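Local coordinates for protein TonB-dependent siderophore receptor (Pseudomonas aeruginosa 39016, PDB 5NEC) that probably takes up ferric siderophores, and drugs conjugated to siderophores, across the outer membrane as a TonB-dependent beta-barrel receptor, at residues Y304-Q315 and R330-T341. Numbering follows the deposited sequence.
Sequences YGNSHQDYLWTQ and RRQNNRVSTTTT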
loop_
_atom_site.group_PDB
_atom_site.type_symbol
_atom_site.label_atom_id
_atom_site.label_comp_id
_atom_site.label_asym_id
_atom_site.label_seq_id
_atom_site.Cartn_x
_atom_site.Cartn_y
_atom_site.Cartn_z
ATOM N N TYR A 304 11.225 -17.409 0.237
ATOM C CA TYR A 304 11.053 -17.700 -1.173
ATOM C C TYR A 304 9.653 -17.216 -1.595
ATOM O O TYR A 304 8.650 -17.548 -0.960
ATOM C CB TYR A 304 11.219 -19.188 -1.476
ATOM C CG TYR A 304 11.130 -19.456 -2.969
ATOM C CD1 TYR A 304 12.282 -19.420 -3.775
ATOM C CD2 TYR A 304 9.900 -19.672 -3.594
ATOM C CE1 TYR A 304 12.210 -19.614 -5.150
ATOM C CE2 TYR A 304 9.823 -19.864 -4.964
ATOM C CZ TYR A 304 10.971 -19.842 -5.738
ATOM O OH TYR A 304 10.870 -20.032 -7.092
ATOM N N GLY A 305 9.599 -16.460 -2.691
ATOM C CA GLY A 305 8.352 -15.908 -3.220
ATOM C C GLY A 305 8.212 -16.152 -4.704
ATOM O O GLY A 305 9.190 -16.241 -5.413
ATOM N N ASN A 306 6.975 -16.226 -5.173
ATOM C CA ASN A 306 6.652 -16.595 -6.540
ATOM C C ASN A 306 5.325 -15.915 -6.911
ATOM O O ASN A 306 4.309 -16.174 -6.262
ATOM C CB ASN A 306 6.530 -18.117 -6.581
ATOM C CG ASN A 306 6.004 -18.639 -7.894
ATOM O OD1 ASN A 306 6.178 -18.012 -8.939
ATOM N ND2 ASN A 306 5.285 -19.743 -7.836
ATOM N N SER A 307 5.324 -15.036 -7.920
ATOM C CA SER A 307 4.088 -14.337 -8.320
ATOM C C SER A 307 3.881 -14.318 -9.825
ATOM O O SER A 307 4.815 -14.104 -10.568
ATOM C CB SER A 307 4.034 -12.914 -7.759
ATOM O OG SER A 307 4.932 -12.096 -8.448
ATOM N N HIS A 308 2.647 -14.565 -10.249
ATOM C CA HIS A 308 2.262 -14.554 -11.642
ATOM C C HIS A 308 1.160 -13.498 -11.833
ATOM O O HIS A 308 0.260 -13.353 -10.994
ATOM C CB HIS A 308 1.766 -15.939 -12.066
ATOM C CG HIS A 308 1.392 -16.020 -13.513
ATOM N ND1 HIS A 308 2.301 -15.820 -14.538
ATOM C CD2 HIS A 308 0.199 -16.255 -14.112
ATOM C CE1 HIS A 308 1.687 -15.946 -15.700
ATOM N NE2 HIS A 308 0.415 -16.219 -15.471
ATOM N N GLN A 309 1.246 -12.753 -12.927
ATOM C CA GLN A 309 0.212 -11.816 -13.329
ATOM C C GLN A 309 -0.090 -11.964 -14.806
ATOM O O GLN A 309 0.810 -12.021 -15.636
ATOM C CB GLN A 309 0.651 -10.400 -13.041
ATOM C CG GLN A 309 0.597 -10.091 -11.573
ATOM C CD GLN A 309 1.172 -8.739 -11.258
ATOM O OE1 GLN A 309 2.061 -8.259 -11.966
ATOM N NE2 GLN A 309 0.668 -8.100 -10.180
ATOM N N ASP A 310 -1.372 -12.030 -15.115
ATOM C CA ASP A 310 -1.863 -12.179 -16.465
ATOM C C ASP A 310 -3.066 -11.202 -16.610
ATOM O O ASP A 310 -4.207 -11.513 -16.181
ATOM C CB ASP A 310 -2.218 -13.654 -16.691
ATOM C CG ASP A 310 -2.574 -13.975 -18.126
ATOM O OD1 ASP A 310 -2.362 -13.159 -19.054
ATOM O OD2 ASP A 310 -3.105 -15.075 -18.330
ATOM N N TYR A 311 -2.762 -10.014 -17.157
ATOM C CA TYR A 311 -3.676 -8.870 -17.216
ATOM C C TYR A 311 -3.896 -8.437 -18.662
ATOM O O TYR A 311 -2.938 -8.344 -19.419
ATOM C CB TYR A 311 -3.096 -7.651 -16.476
ATOM C CG TYR A 311 -2.876 -7.762 -14.978
ATOM C CD1 TYR A 311 -3.274 -8.886 -14.246
ATOM C CD2 TYR A 311 -2.284 -6.710 -14.266
ATOM C CE1 TYR A 311 -3.078 -8.964 -12.875
ATOM C CE2 TYR A 311 -2.093 -6.782 -12.882
ATOM C CZ TYR A 311 -2.490 -7.909 -12.200
ATOM O OH TYR A 311 -2.317 -8.023 -10.846
ATOM N N LEU A 312 -5.149 -8.147 -19.013
ATOM C CA LEU A 312 -5.530 -7.498 -20.272
ATOM C C LEU A 312 -6.740 -6.594 -20.024
ATOM O O LEU A 312 -7.823 -7.076 -19.656
ATOM C CB LEU A 312 -5.898 -8.536 -21.320
ATOM C CG LEU A 312 -6.564 -8.090 -22.636
ATOM C CD1 LEU A 312 -5.663 -7.144 -23.347
ATOM C CD2 LEU A 312 -6.868 -9.257 -23.556
ATOM N N TRP A 313 -6.573 -5.296 -20.252
ATOM C CA TRP A 313 -7.621 -4.342 -19.909
ATOM C C TRP A 313 -7.734 -3.227 -20.950
ATOM O O TRP A 313 -6.892 -3.105 -21.844
ATOM C CB TRP A 313 -7.389 -3.791 -18.493
ATOM C CG TRP A 313 -6.303 -2.787 -18.364
ATOM C CD1 TRP A 313 -6.460 -1.447 -18.290
ATOM C CD2 TRP A 313 -4.897 -3.035 -18.271
ATOM N NE1 TRP A 313 -5.240 -0.826 -18.173
ATOM C CE2 TRP A 313 -4.257 -1.778 -18.146
ATOM C CE3 TRP A 313 -4.109 -4.197 -18.260
ATOM C CZ2 TRP A 313 -2.852 -1.645 -18.031
ATOM C CZ3 TRP A 313 -2.718 -4.057 -18.142
ATOM C CH2 TRP A 313 -2.110 -2.791 -18.038
ATOM N N THR A 314 -8.791 -2.425 -20.809
ATOM C CA THR A 314 -9.122 -1.355 -21.759
ATOM C C THR A 314 -8.828 0.022 -21.163
ATOM O O THR A 314 -9.089 0.266 -19.994
ATOM C CB THR A 314 -10.602 -1.446 -22.159
ATOM O OG1 THR A 314 -10.868 -2.734 -22.734
ATOM C CG2 THR A 314 -10.989 -0.335 -23.147
ATOM N N GLN A 315 -8.263 0.906 -21.973
ATOM C CA GLN A 315 -8.087 2.324 -21.599
ATOM C C GLN A 315 -8.908 3.184 -22.556
ATOM O O GLN A 315 -8.805 3.021 -23.774
ATOM C CB GLN A 315 -6.633 2.738 -21.671
ATOM C CG GLN A 315 -5.726 1.785 -20.935
ATOM C CD GLN A 315 -4.287 2.245 -20.850
ATOM O OE1 GLN A 315 -3.466 1.538 -20.272
ATOM N NE2 GLN A 315 -3.963 3.411 -21.426
ATOM N N ARG A 330 -11.362 1.809 -27.818
ATOM C CA ARG A 330 -11.024 0.837 -26.763
ATOM C C ARG A 330 -9.601 0.338 -26.941
ATOM O O ARG A 330 -9.352 -0.726 -27.480
ATOM C CB ARG A 330 -11.986 -0.334 -26.754
ATOM C CG ARG A 330 -13.348 0.055 -26.227
ATOM C CD ARG A 330 -14.311 -1.087 -26.464
ATOM N NE ARG A 330 -15.591 -0.941 -25.783
ATOM C CZ ARG A 330 -16.764 -1.363 -26.265
ATOM N NH1 ARG A 330 -16.856 -1.927 -27.468
ATOM N NH2 ARG A 330 -17.873 -1.184 -25.553
ATOM N N ARG A 331 -8.664 1.155 -26.500
ATOM C CA ARG A 331 -7.273 0.765 -26.524
ATOM C C ARG A 331 -7.069 -0.327 -25.466
ATOM O O ARG A 331 -7.645 -0.330 -24.357
ATOM C CB ARG A 331 -6.332 1.946 -26.315
ATOM C CG ARG A 331 -5.302 1.851 -25.223
ATOM C CD ARG A 331 -4.071 1.019 -25.490
ATOM N NE ARG A 331 -2.967 1.761 -24.874
ATOM C CZ ARG A 331 -1.768 1.302 -24.531
ATOM N NH1 ARG A 331 -1.397 0.043 -24.748
ATOM N NH2 ARG A 331 -0.927 2.143 -23.965
ATOM N N GLN A 332 -6.205 -1.230 -25.842
ATOM C CA GLN A 332 -5.972 -2.453 -25.152
ATOM C C GLN A 332 -4.613 -2.303 -24.504
ATOM O O GLN A 332 -3.657 -1.906 -25.147
ATOM C CB GLN A 332 -6.013 -3.542 -26.218
ATOM C CG GLN A 332 -5.361 -4.826 -25.882
ATOM C CD GLN A 332 -3.860 -4.794 -25.928
ATOM O OE1 GLN A 332 -3.239 -5.108 -24.920
ATOM N NE2 GLN A 332 -3.270 -4.402 -27.044
ATOM N N ASN A 333 -4.520 -2.594 -23.218
ATOM C CA ASN A 333 -3.218 -2.691 -22.576
ATOM C C ASN A 333 -3.144 -4.015 -21.854
ATOM O O ASN A 333 -4.177 -4.599 -21.493
ATOM C CB ASN A 333 -3.013 -1.540 -21.608
ATOM C CG ASN A 333 -1.543 -1.161 -21.439
ATOM O OD1 ASN A 333 -0.625 -1.915 -21.785
ATOM N ND2 ASN A 333 -1.316 0.026 -20.914
ATOM N N ASN A 334 -1.924 -4.511 -21.679
ATOM C CA ASN A 334 -1.737 -5.837 -21.108
ATOM C C ASN A 334 -0.377 -6.029 -20.480
ATOM O O ASN A 334 0.578 -5.291 -20.755
ATOM C CB ASN A 334 -1.961 -6.919 -22.167
ATOM C CG ASN A 334 -0.849 -6.979 -23.179
ATOM O OD1 ASN A 334 0.230 -7.493 -22.898
ATOM N ND2 ASN A 334 -1.105 -6.479 -24.370
ATOM N N ARG A 335 -0.310 -7.053 -19.635
ATOM C CA ARG A 335 0.941 -7.496 -19.052
ATOM C C ARG A 335 0.850 -8.961 -18.610
ATOM O O ARG A 335 -0.128 -9.380 -17.980
ATOM C CB ARG A 335 1.320 -6.617 -17.878
ATOM C CG ARG A 335 2.754 -6.852 -17.423
ATOM C CD ARG A 335 3.290 -5.774 -16.494
ATOM N NE ARG A 335 2.241 -5.163 -15.670
ATOM C CZ ARG A 335 1.582 -5.764 -14.675
ATOM N NH1 ARG A 335 1.815 -7.036 -14.341
ATOM N NH2 ARG A 335 0.652 -5.083 -14.027
ATOM N N VAL A 336 1.860 -9.730 -18.998
ATOM C CA VAL A 336 2.071 -11.072 -18.498
ATOM C C VAL A 336 3.422 -11.079 -17.807
ATOM O O VAL A 336 4.431 -10.712 -18.404
ATOM C CB VAL A 336 2.028 -12.124 -19.603
ATOM C CG1 VAL A 336 2.248 -13.503 -19.005
ATOM C CG2 VAL A 336 0.686 -12.030 -20.342
ATOM N N SER A 337 3.429 -11.501 -16.552
ATOM C CA SER A 337 4.588 -11.340 -15.718
ATOM C C SER A 337 4.774 -12.536 -14.777
ATOM O O SER A 337 3.802 -13.033 -14.236
ATOM C CB SER A 337 4.398 -10.053 -14.940
ATOM O OG SER A 337 5.467 -9.797 -14.061
ATOM N N THR A 338 6.011 -13.013 -14.615
ATOM C CA THR A 338 6.339 -13.989 -13.563
ATOM C C THR A 338 7.545 -13.507 -12.810
ATOM O O THR A 338 8.510 -13.079 -13.420
ATOM C CB THR A 338 6.633 -15.408 -14.101
ATOM O OG1 THR A 338 5.479 -15.898 -14.771
ATOM C CG2 THR A 338 6.955 -16.395 -12.959
ATOM N N THR A 339 7.497 -13.587 -11.488
ATOM C CA THR A 339 8.611 -13.153 -10.661
ATOM C C THR A 339 8.890 -14.182 -9.574
ATOM O O THR A 339 7.977 -14.728 -8.970
ATOM C CB THR A 339 8.350 -11.762 -10.028
ATOM O OG1 THR A 339 8.120 -10.808 -11.066
ATOM C CG2 THR A 339 9.537 -11.278 -9.256
ATOM N N THR A 340 10.173 -14.417 -9.341
ATOM C CA THR A 340 10.679 -15.341 -8.351
ATOM C C THR A 340 11.592 -14.502 -7.478
ATOM O O THR A 340 12.345 -13.689 -8.000
ATOM C CB THR A 340 11.442 -16.456 -9.085
ATOM O OG1 THR A 340 10.499 -17.260 -9.804
ATOM C CG2 THR A 340 12.237 -17.342 -8.149
ATOM N N THR A 341 11.491 -14.638 -6.156
ATOM C CA THR A 341 12.349 -13.893 -5.230
ATOM C C THR A 341 12.852 -14.836 -4.156
ATOM O O THR A 341 12.083 -15.630 -3.618
ATOM C CB THR A 341 11.599 -12.711 -4.572
ATOM O OG1 THR A 341 11.031 -11.881 -5.589
ATOM C CG2 THR A 341 12.539 -11.844 -3.725
#
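Asn333 packs its CB over one face of the Trp313 indole, a CH-pi contact 3.8 Å from the centroid of the six-membered ring, and its amide plane is tilted 22° from the ring plane. Nearby, Gln315 CD sits over one face of the Arg331 guanidinium. Arg335 bends at chi3 (31°), which brings NH2 to within 3.4 Å of Tyr311 CD2, the guanidinium and ring planes steeply inclined.

Among the side-chain hydrogen bonds, Asn333, with CG anti to the backbone N (chi1 -151°), sends ND2 to Gln315 OE1, 2.7 Å away; that bond is nearly straight and runs in the asparagine amide plane, though the donor stands above the plane of the glutamine carbonyl. Asp318 takes Arg331 NE in a salt bridge and Gln315 NE2 in a hydrogen bond. Arg335 NH1 bonds weakly to Gln309 OE1. His308 ND1 and Thr338 OG1 share a hydrogen bond of 3.2 Å at the imidazole edge.

Leu312 CD1 meets Gln332 CG at 3.4 Å. Asp310 OD1 lies 3.5 Å from Val336 CG2 but is hydrogen-bonded to Tyr377 on strand 357-379, the strand beyond 330-341.

Backbone bonds join the strands as an antiparallel hairpin of the receptor barrel, from Gly305-Thr341 to Gln315-Arg331, where the return bond is weak. Ser307 and Thr339 touch Thr114, and Tyr311 touches Pro90, in plug-domain loops; their face therefore probably lines the lumen, a polar surface with the Trp313 and Tyr311 rings set among amides, guanidinium groups and hydroxyls.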